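Local coordinates for protein cytolethal distending toxin subunit B (Escherichia coli, PDB 2F1N) that nicks DNA as the endonuclease subunit of a three-part toxin, very probably causing the DNA damage that arrests intoxicated cells at G2/M, at residues 32-37 with 80-85; 99-102 with 106-109; 121-126 with 164-169. All blocks are in the same frame, centred on the assembly; numbering follows the deposited sequence.

Interaction 1: 32-37 with 80-85; sequences SKWNIN and LIWNLS
Trp34 meets Trp82 as the first point of contact between helix 31-42 and strand 78-83, and the pair is a good example of how two buried indoles pack edge to face. The benzo edge of Trp34 is directed at the six-membered ring of Trp82 in an offset edge-to-face arrangement, with the planes inclined at 69° and the ring centroids 5.9 Å apart. The closest carbons are Trp34 CE3 and Trp82 CZ3, at 3.8 Å. Trp34 is anchored at its far end as well, because its NE1 donates to the carbonyl of Ala56, which limits the rotation of the indole. The backbone of the same residue takes part too: Trp34 O lies near the plane of the Trp82 ring, 3.4 Å from the CH2 atom at its edge. In the DNase I-like fold, helices pack on the outer faces of two central sheets, and here Trp82 reaches from its strand to the helix with CG anti to the backbone N (chi1 -175°). Leu84 CD2 sits 3.5 Å above the Trp82 ring plane, over its centre, on the side away from Trp34, whose edge approaches off-centre from the other side, while Val38 and Ile42 of the helix also touch the ring.

One residue further on, Asn35 lies at the exposed border of the contact. Its CA stands at the edge of the Trp82 ring, 4.3 Å from CZ2, and its amide oxygen is joined to the indole through a water. That water donates to Asn35 OD1 at 2.6 Å and accepts from Trp82 NE1 at 2.9 Å, lying in the plane of the ring. Asn35 OD1 also accepts from Arg39 NH2, and the other terminal nitrogen of that arginine, NH1, donates to Leu84 O.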
loop_
_atom_site.group_PDB
_atom_site.type_symbol
_atom_site.label_atom_id
_atom_site.label_comp_id
_atom_site.label_asym_id
_atom_site.label_seq_id
_atom_site.Cartn_x
_atom_site.Cartn_y
_atom_site.Cartn_z
ATOM N N SER A 32 18.439 2.961 7.147
ATOM C CA SER A 32 18.208 4.400 6.964
ATOM C C SER A 32 16.887 4.700 6.295
ATOM O O SER A 32 16.177 5.602 6.708
ATOM C CB SER A 32 19.354 5.092 6.214
ATOM O OG SER A 32 20.505 5.137 7.055
ATOM N N LYS A 33 16.559 3.936 5.259
ATOM C CA LYS A 33 15.304 4.157 4.570
ATOM C C LYS A 33 14.136 3.997 5.525
ATOM O O LYS A 33 13.177 4.761 5.413
ATOM C CB LYS A 33 15.157 3.252 3.371
ATOM C CG LYS A 33 15.993 3.759 2.188
ATOM C CD LYS A 33 16.105 2.695 1.111
ATOM C CE LYS A 33 16.870 3.293 -0.090
ATOM N NZ LYS A 33 16.892 2.405 -1.277
ATOM N N TRP A 34 14.213 3.036 6.454
ATOM C CA TRP A 34 13.168 2.953 7.489
ATOM C C TRP A 34 13.316 3.993 8.594
ATOM O O TRP A 34 12.396 4.758 8.830
ATOM C CB TRP A 34 13.091 1.564 8.096
ATOM C CG TRP A 34 12.314 0.625 7.219
ATOM C CD1 TRP A 34 12.806 -0.211 6.218
ATOM C CD2 TRP A 34 10.900 0.375 7.292
ATOM N NE1 TRP A 34 11.767 -0.913 5.648
ATOM C CE2 TRP A 34 10.596 -0.598 6.301
ATOM C CE3 TRP A 34 9.859 0.918 8.066
ATOM C CZ2 TRP A 34 9.295 -1.061 6.064
ATOM C CZ3 TRP A 34 8.568 0.404 7.889
ATOM C CH2 TRP A 34 8.300 -0.558 6.881
ATOM N N ASN A 35 14.493 4.039 9.256
ATOM C CA ASN A 35 14.630 4.873 10.476
ATOM C C ASN A 35 14.607 6.359 10.206
ATOM O O ASN A 35 14.187 7.129 11.078
ATOM C CB ASN A 35 15.872 4.530 11.338
ATOM C CG ASN A 35 15.798 5.143 12.783
ATOM O OD1 ASN A 35 14.762 5.090 13.480
ATOM N ND2 ASN A 35 16.925 5.731 13.233
ATOM N N ILE A 36 15.020 6.745 8.997
ATOM C CA ILE A 36 14.903 8.148 8.581
ATOM C C ILE A 36 13.724 8.433 7.661
ATOM O O ILE A 36 12.832 9.180 8.038
ATOM C CB ILE A 36 16.241 8.662 7.956
ATOM C CG1 ILE A 36 17.409 8.251 8.843
ATOM C CG2 ILE A 36 16.177 10.196 7.741
ATOM C CD1 ILE A 36 17.443 8.953 10.165
ATOM N N ASN A 37 13.692 7.822 6.481
ATOM C CA ASN A 37 12.735 8.229 5.444
ATOM C C ASN A 37 11.311 7.770 5.710
ATOM O O ASN A 37 10.398 8.571 5.668
ATOM C CB ASN A 37 13.202 7.798 4.071
ATOM C CG ASN A 37 14.629 8.283 3.786
ATOM O OD1 ASN A 37 14.903 9.499 3.817
ATOM N ND2 ASN A 37 15.523 7.364 3.542
ATOM N N LEU A 80 4.247 -6.009 13.649
ATOM C CA LEU A 80 5.276 -5.475 14.539
ATOM C C LEU A 80 4.845 -4.144 15.150
ATOM O O LEU A 80 4.138 -3.367 14.502
ATOM C CB LEU A 80 6.626 -5.297 13.783
ATOM C CG LEU A 80 6.911 -6.265 12.614
ATOM C CD1 LEU A 80 7.998 -5.674 11.668
ATOM C CD2 LEU A 80 7.360 -7.620 13.141
ATOM N N ILE A 81 5.237 -3.886 16.402
ATOM C CA ILE A 81 5.048 -2.576 16.954
ATOM C C ILE A 81 6.365 -1.831 16.908
ATOM O O ILE A 81 7.422 -2.372 17.265
ATOM C CB ILE A 81 4.422 -2.627 18.401
ATOM C CG1 ILE A 81 2.948 -2.973 18.261
ATOM C CG2 ILE A 81 4.454 -1.235 19.100
ATOM C CD1 ILE A 81 2.188 -3.302 19.591
ATOM N N TRP A 82 6.284 -0.573 16.482
ATOM C CA TRP A 82 7.488 0.248 16.304
ATOM C C TRP A 82 7.315 1.476 17.164
ATOM O O TRP A 82 6.484 2.367 16.895
ATOM C CB TRP A 82 7.681 0.592 14.811
ATOM C CG TRP A 82 8.948 1.336 14.441
ATOM C CD1 TRP A 82 10.133 1.420 15.158
ATOM C CD2 TRP A 82 9.147 2.084 13.238
ATOM N NE1 TRP A 82 11.049 2.174 14.448
ATOM C CE2 TRP A 82 10.475 2.577 13.261
ATOM C CE3 TRP A 82 8.338 2.356 12.118
ATOM C CZ2 TRP A 82 11.001 3.374 12.221
ATOM C CZ3 TRP A 82 8.881 3.128 11.046
ATOM C CH2 TRP A 82 10.205 3.609 11.123
ATOM N N ASN A 83 8.108 1.516 18.249
ATOM C CA ASN A 83 8.006 2.631 19.205
ATOM C C ASN A 83 8.825 3.781 18.662
ATOM O O ASN A 83 10.004 3.601 18.386
ATOM C CB ASN A 83 8.525 2.208 20.595
ATOM C CG ASN A 83 8.191 3.233 21.699
ATOM O OD1 ASN A 83 8.046 4.415 21.441
ATOM N ND2 ASN A 83 8.084 2.760 22.935
ATOM N N LEU A 84 8.211 4.947 18.474
ATOM C CA LEU A 84 8.875 6.041 17.752
ATOM C C LEU A 84 9.387 7.127 18.695
ATOM O O LEU A 84 10.244 7.929 18.315
ATOM C CB LEU A 84 7.919 6.678 16.728
ATOM C CG LEU A 84 7.458 5.798 15.560
ATOM C CD1 LEU A 84 6.473 6.522 14.680
ATOM C CD2 LEU A 84 8.680 5.351 14.707
ATOM N N SER A 85 8.820 7.178 19.899
ATOM C CA SER A 85 9.119 8.234 20.892
ATOM C C SER A 85 8.167 8.061 22.055
ATOM O O SER A 85 7.167 7.373 21.924
ATOM C CB SER A 85 8.925 9.649 20.304
ATOM O OG SER A 85 9.240 10.683 21.252
HETATM O O HOH W 1 13.748 3.124 14.887
#

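Interaction 2: 99-102 with 106-109; sequences AVDA and RVNL
Val100 and Asn108 bring the two arms of a beta-hairpin connection together, in the irregular loop that links the antiparallel neighbours 92-98 and 109-113 of the larger sheet. The direct polar link is a hydrogen bond from Val100 N to Asn108 OD1 of 2.7 Å, bent to 151° at the hydrogen, with the donor lying above the carbonyl plane. The amide is held at its other end too, since Asn108 ND2 donates to Gly57 O.

Apolar contacts are made by the two branches of Val100. Its CG1 is anti to the backbone N and reaches Val107 CG2 at 3.9 Å, while CG2 lies 3.4 Å from Val107 O and brushes Leu109 CD1 farther on. Asp101 OD2 also comes to 3.2 Å from Val107 CG2, here a polar atom against a methyl.

Solvent supplies the remaining bridge. A single water takes four hydrogen bonds, accepting from Asp101 N and Val107 N and donating to Asp101 OD2 and the amide oxygen already used by Val100. Asn108 OD1 is therefore gripped twice, by Val100 N and by the water, which stands 2.7 Å from Asn108 OD1.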
loop_
_atom_site.group_PDB
_atom_site.type_symbol
_atom_site.label_atom_id
_atom_site.label_comp_id
_atom_site.label_asym_id
_atom_site.label_seq_id
_atom_site.Cartn_x
_atom_site.Cartn_y
_atom_site.Cartn_z
ATOM N N ALA A 99 7.810 -10.854 4.342
ATOM C CA ALA A 99 9.006 -11.319 3.666
ATOM C C ALA A 99 8.524 -12.212 2.502
ATOM O O ALA A 99 7.981 -13.308 2.702
ATOM C CB ALA A 99 9.866 -12.088 4.637
ATOM N N VAL A 100 8.665 -11.717 1.295
ATOM C CA VAL A 100 8.199 -12.426 0.118
ATOM C C VAL A 100 9.264 -13.464 -0.182
ATOM O O VAL A 100 8.966 -14.651 -0.282
ATOM C CB VAL A 100 7.981 -11.451 -1.054
ATOM C CG1 VAL A 100 7.809 -12.195 -2.380
ATOM C CG2 VAL A 100 6.741 -10.563 -0.752
ATOM N N ASP A 101 10.505 -13.004 -0.289
ATOM C CA ASP A 101 11.624 -13.929 -0.355
ATOM C C ASP A 101 12.243 -14.042 1.024
ATOM O O ASP A 101 12.584 -13.038 1.670
ATOM C CB ASP A 101 12.672 -13.500 -1.387
ATOM C CG ASP A 101 12.053 -13.028 -2.694
ATOM O OD1 ASP A 101 11.296 -13.784 -3.352
ATOM O OD2 ASP A 101 12.289 -11.895 -3.151
ATOM N N ALA A 102 12.352 -15.285 1.470
ATOM C CA ALA A 102 13.164 -15.618 2.620
ATOM C C ALA A 102 14.651 -15.688 2.219
ATOM O O ALA A 102 15.501 -16.086 3.029
ATOM C CB ALA A 102 12.694 -16.934 3.216
ATOM N N ARG A 106 14.355 -8.605 -2.029
ATOM C CA ARG A 106 14.286 -7.322 -2.739
ATOM C C ARG A 106 12.871 -6.960 -3.190
ATOM O O ARG A 106 12.650 -5.944 -3.878
ATOM C CB ARG A 106 15.241 -7.329 -3.939
ATOM C CG ARG A 106 16.633 -6.731 -3.594
ATOM C CD ARG A 106 17.658 -6.819 -4.703
ATOM N NE ARG A 106 18.033 -8.211 -4.938
ATOM C CZ ARG A 106 19.132 -8.780 -4.450
ATOM N NH1 ARG A 106 19.974 -8.072 -3.698
ATOM N NH2 ARG A 106 19.390 -10.057 -4.708
ATOM N N VAL A 107 11.910 -7.806 -2.848
ATOM C CA VAL A 107 10.522 -7.539 -3.248
ATOM C C VAL A 107 9.561 -7.719 -2.052
ATOM O O VAL A 107 8.370 -8.029 -2.218
ATOM C CB VAL A 107 10.103 -8.328 -4.575
ATOM C CG1 VAL A 107 11.000 -7.944 -5.761
ATOM C CG2 VAL A 107 10.103 -9.830 -4.378
ATOM N N ASN A 108 10.062 -7.412 -0.847
ATOM C CA ASN A 108 9.179 -7.520 0.338
ATOM C C ASN A 108 8.132 -6.421 0.369
ATOM O O ASN A 108 8.318 -5.378 -0.201
ATOM C CB ASN A 108 9.991 -7.544 1.623
ATOM C CG ASN A 108 10.897 -8.764 1.699
ATOM O OD1 ASN A 108 10.597 -9.795 1.130
ATOM N ND2 ASN A 108 11.936 -8.670 2.494
ATOM N N LEU A 109 7.028 -6.686 1.060
ATOM C CA LEU A 109 5.914 -5.726 1.156
ATOM C C LEU A 109 5.639 -5.332 2.581
ATOM O O LEU A 109 5.851 -6.130 3.506
ATOM C CB LEU A 109 4.622 -6.353 0.620
ATOM C CG LEU A 109 4.604 -6.633 -0.874
ATOM C CD1 LEU A 109 3.440 -7.625 -1.112
ATOM C CD2 LEU A 109 4.495 -5.389 -1.687
HETATM O O HOH W 2 11.726 -10.319 -1.272
#

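Interaction 3: 121-126 with 164-169; sequences FVLSPV and YNFFRD
Phe166 is the bump that fills the hollow between Phe121 and Leu123, whose side chains point to the same side of strand 119-123 while that of Val122, between them, points away. Its ring is set on the helix with CG anti to the backbone N (chi1 173°), a torsion that carries it out to the strand. One face of this ring is filled by a methyl of Leu123: CD2 lies 3.8 Å from the Phe166 ring centroid and almost directly over it, a clear CH-pi contact. The second methyl, Leu123 CD1, packs against the root of the same side chain, 4.0 Å from Phe166 CB.

The far end of Phe166 turns its edge to Phe121. Phe166 CE2 stands 3.5 Å from Phe121 CD1, displaced toward the rim of that ring, and the planes are inclined at 68°. Phe167 reaches the same face of Phe121 from its other flank, with CZ 3.9 Å from Phe121 CE2 and the planes at 83°. Phe121 thus lays its face across the notch between two consecutive helix residues. These two are themselves in contact, because Phe166 CD2 lies over the centre of the Phe167 ring. The result is a three-ring aromatic cluster in which edges, rather than flat faces, fill the hollows.

The cluster seats helix 156-168 on the outer face of the six-stranded sheet, part of the two-sheet, DNase I-like sandwich, at border strand 119-123, where Phe121 and Leu123 bond through their backbones to Gly135 and Leu133. Deeper in, Ala142 and Phe144 of strand 141-147 carry the packing on beneath Phe121, Leu123 and Phe167, while the Phe167 ring also meets that of Trp180 of strand 179-183, the planes nearly parallel.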
loop_
_atom_site.group_PDB
_atom_site.type_symbol
_atom_site.label_atom_id
_atom_site.label_comp_id
_atom_site.label_asym_id
_atom_site.label_seq_id
_atom_site.Cartn_x
_atom_site.Cartn_y
_atom_site.Cartn_z
ATOM N N PHE A 121 -5.508 -8.911 5.850
ATOM C CA PHE A 121 -5.820 -9.689 4.619
ATOM C C PHE A 121 -4.520 -10.083 3.881
ATOM O O PHE A 121 -3.647 -9.253 3.689
ATOM C CB PHE A 121 -6.691 -8.919 3.642
ATOM C CG PHE A 121 -7.973 -8.430 4.239
ATOM C CD1 PHE A 121 -8.840 -9.296 4.875
ATOM C CD2 PHE A 121 -8.275 -7.075 4.221
ATOM C CE1 PHE A 121 -10.047 -8.816 5.454
ATOM C CE2 PHE A 121 -9.458 -6.607 4.820
ATOM C CZ PHE A 121 -10.332 -7.480 5.408
ATOM N N VAL A 122 -4.429 -11.345 3.469
ATOM C CA VAL A 122 -3.309 -11.814 2.689
ATOM C C VAL A 122 -3.896 -12.582 1.515
ATOM O O VAL A 122 -4.500 -13.654 1.704
ATOM C CB VAL A 122 -2.449 -12.804 3.469
ATOM C CG1 VAL A 122 -1.162 -12.977 2.672
ATOM C CG2 VAL A 122 -2.161 -12.285 4.894
ATOM N N LEU A 123 -3.755 -12.024 0.319
ATOM C CA LEU A 123 -4.278 -12.640 -0.892
ATOM C C LEU A 123 -3.098 -13.146 -1.767
ATOM O O LEU A 123 -2.026 -12.528 -1.840
ATOM C CB LEU A 123 -5.188 -11.664 -1.663
ATOM C CG LEU A 123 -6.194 -10.848 -0.787
ATOM C CD1 LEU A 123 -7.078 -9.986 -1.634
ATOM C CD2 LEU A 123 -7.066 -11.713 0.135
ATOM N N SER A 124 -3.323 -14.287 -2.412
ATOM C CA SER A 124 -2.287 -14.968 -3.175
ATOM C C SER A 124 -1.918 -14.209 -4.440
ATOM O O SER A 124 -2.715 -13.454 -4.998
ATOM C CB SER A 124 -2.769 -16.399 -3.502
ATOM O OG SER A 124 -2.933 -17.073 -2.253
ATOM N N PRO A 125 -0.676 -14.391 -4.899
ATOM C CA PRO A 125 -0.263 -13.821 -6.176
ATOM C C PRO A 125 -1.192 -14.300 -7.266
ATOM O O PRO A 125 -1.692 -15.432 -7.188
ATOM C CB PRO A 125 1.122 -14.461 -6.415
ATOM C CG PRO A 125 1.634 -14.754 -5.024
ATOM C CD PRO A 125 0.405 -15.133 -4.217
ATOM N N VAL A 126 -1.394 -13.468 -8.259
ATOM C CA VAL A 126 -2.311 -13.794 -9.363
ATOM C C VAL A 126 -1.586 -14.318 -10.582
ATOM O O VAL A 126 -2.227 -14.704 -11.570
ATOM C CB VAL A 126 -3.186 -12.588 -9.749
ATOM C CG1 VAL A 126 -4.215 -13.005 -10.764
ATOM C CG2 VAL A 126 -3.890 -12.032 -8.480
ATOM N N TYR A 164 -11.286 -6.637 -5.692
ATOM C CA TYR A 164 -12.727 -6.440 -5.898
ATOM C C TYR A 164 -13.497 -7.759 -5.620
ATOM O O TYR A 164 -14.532 -7.783 -4.932
ATOM C CB TYR A 164 -12.945 -6.077 -7.382
ATOM C CG TYR A 164 -14.395 -6.163 -7.817
ATOM C CD1 TYR A 164 -15.271 -5.107 -7.584
ATOM C CD2 TYR A 164 -14.872 -7.291 -8.489
ATOM C CE1 TYR A 164 -16.601 -5.185 -8.041
ATOM C CE2 TYR A 164 -16.178 -7.388 -8.902
ATOM C CZ TYR A 164 -17.039 -6.332 -8.679
ATOM O OH TYR A 164 -18.352 -6.429 -9.140
ATOM N N ASN A 165 -13.011 -8.855 -6.186
ATOM C CA ASN A 165 -13.713 -10.141 -5.976
ATOM C C ASN A 165 -13.655 -10.670 -4.542
ATOM O O ASN A 165 -14.608 -11.342 -4.070
ATOM C CB ASN A 165 -13.277 -11.193 -7.008
ATOM C CG ASN A 165 -13.845 -10.904 -8.403
ATOM O OD1 ASN A 165 -15.066 -10.870 -8.600
ATOM N ND2 ASN A 165 -12.982 -10.711 -9.367
ATOM N N PHE A 166 -12.524 -10.439 -3.855
ATOM C CA PHE A 166 -12.377 -10.853 -2.471
ATOM C C PHE A 166 -13.511 -10.281 -1.593
ATOM O O PHE A 166 -14.200 -11.032 -0.862
ATOM C CB PHE A 166 -11.001 -10.420 -1.931
ATOM C CG PHE A 166 -10.825 -10.652 -0.452
ATOM C CD1 PHE A 166 -10.827 -11.942 0.084
ATOM C CD2 PHE A 166 -10.701 -9.558 0.419
ATOM C CE1 PHE A 166 -10.673 -12.162 1.466
ATOM C CE2 PHE A 166 -10.520 -9.766 1.792
ATOM C CZ PHE A 166 -10.534 -11.083 2.320
ATOM N N PHE A 167 -13.734 -8.975 -1.692
ATOM C CA PHE A 167 -14.790 -8.347 -0.915
ATOM C C PHE A 167 -16.171 -8.738 -1.449
ATOM O O PHE A 167 -17.030 -9.061 -0.665
ATOM C CB PHE A 167 -14.617 -6.821 -0.866
ATOM C CG PHE A 167 -13.443 -6.424 -0.081
ATOM C CD1 PHE A 167 -13.383 -6.753 1.294
ATOM C CD2 PHE A 167 -12.319 -5.894 -0.709
ATOM C CE1 PHE A 167 -12.270 -6.465 2.045
ATOM C CE2 PHE A 167 -11.171 -5.634 0.040
ATOM C CZ PHE A 167 -11.138 -5.919 1.397
ATOM N N ARG A 168 -16.359 -8.770 -2.771
ATOM C CA ARG A 168 -17.685 -9.166 -3.324
ATOM C C ARG A 168 -18.140 -10.533 -2.834
ATOM O O ARG A 168 -19.349 -10.749 -2.566
ATOM C CB ARG A 168 -17.634 -9.195 -4.893
ATOM C CG ARG A 168 -19.053 -9.275 -5.536
ATOM C CD ARG A 168 -19.086 -8.713 -6.912
ATOM N NE ARG A 168 -20.381 -8.939 -7.559
ATOM C CZ ARG A 168 -20.786 -10.083 -8.129
ATOM N NH1 ARG A 168 -20.042 -11.178 -8.125
ATOM N NH2 ARG A 168 -21.988 -10.132 -8.685
ATOM N N ASP A 169 -17.194 -11.458 -2.707
ATOM C CA ASP A 169 -17.519 -12.832 -2.364
ATOM C C ASP A 169 -17.668 -13.058 -0.855
ATOM O O ASP A 169 -17.970 -14.182 -0.441
ATOM C CB ASP A 169 -16.398 -13.735 -2.855
ATOM C CG ASP A 169 -16.410 -13.913 -4.369
ATOM O OD1 ASP A 169 -17.384 -13.474 -5.041
ATOM O OD2 ASP A 169 -15.443 -14.448 -4.932
#

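How the interactions relate
The three contacts follow one another along the chain and step across the two-sheet fold. Interactions 1 and 2 both belong to the eight-stranded sheet: strand 78-83 of the first pairs with strand 92-98, whose loop to strand 109-113 holds the second. Their centres are 18 Å apart. Interaction 3 lies on the six-stranded sheet, 19 Å from interaction 2 between centres. Strand 141-147 relates these two, since Leu109 touches its Thr145 and His147 while Phe121 and Leu123 rest on its Ala142 and Phe144. The helix of interaction 3 also touches the nuclear localization signal, through Tyr164 on Pro200 and Val201. Interactions 1 and 3 lie on opposite sides of the chain's centre, 29 Å apart between centres.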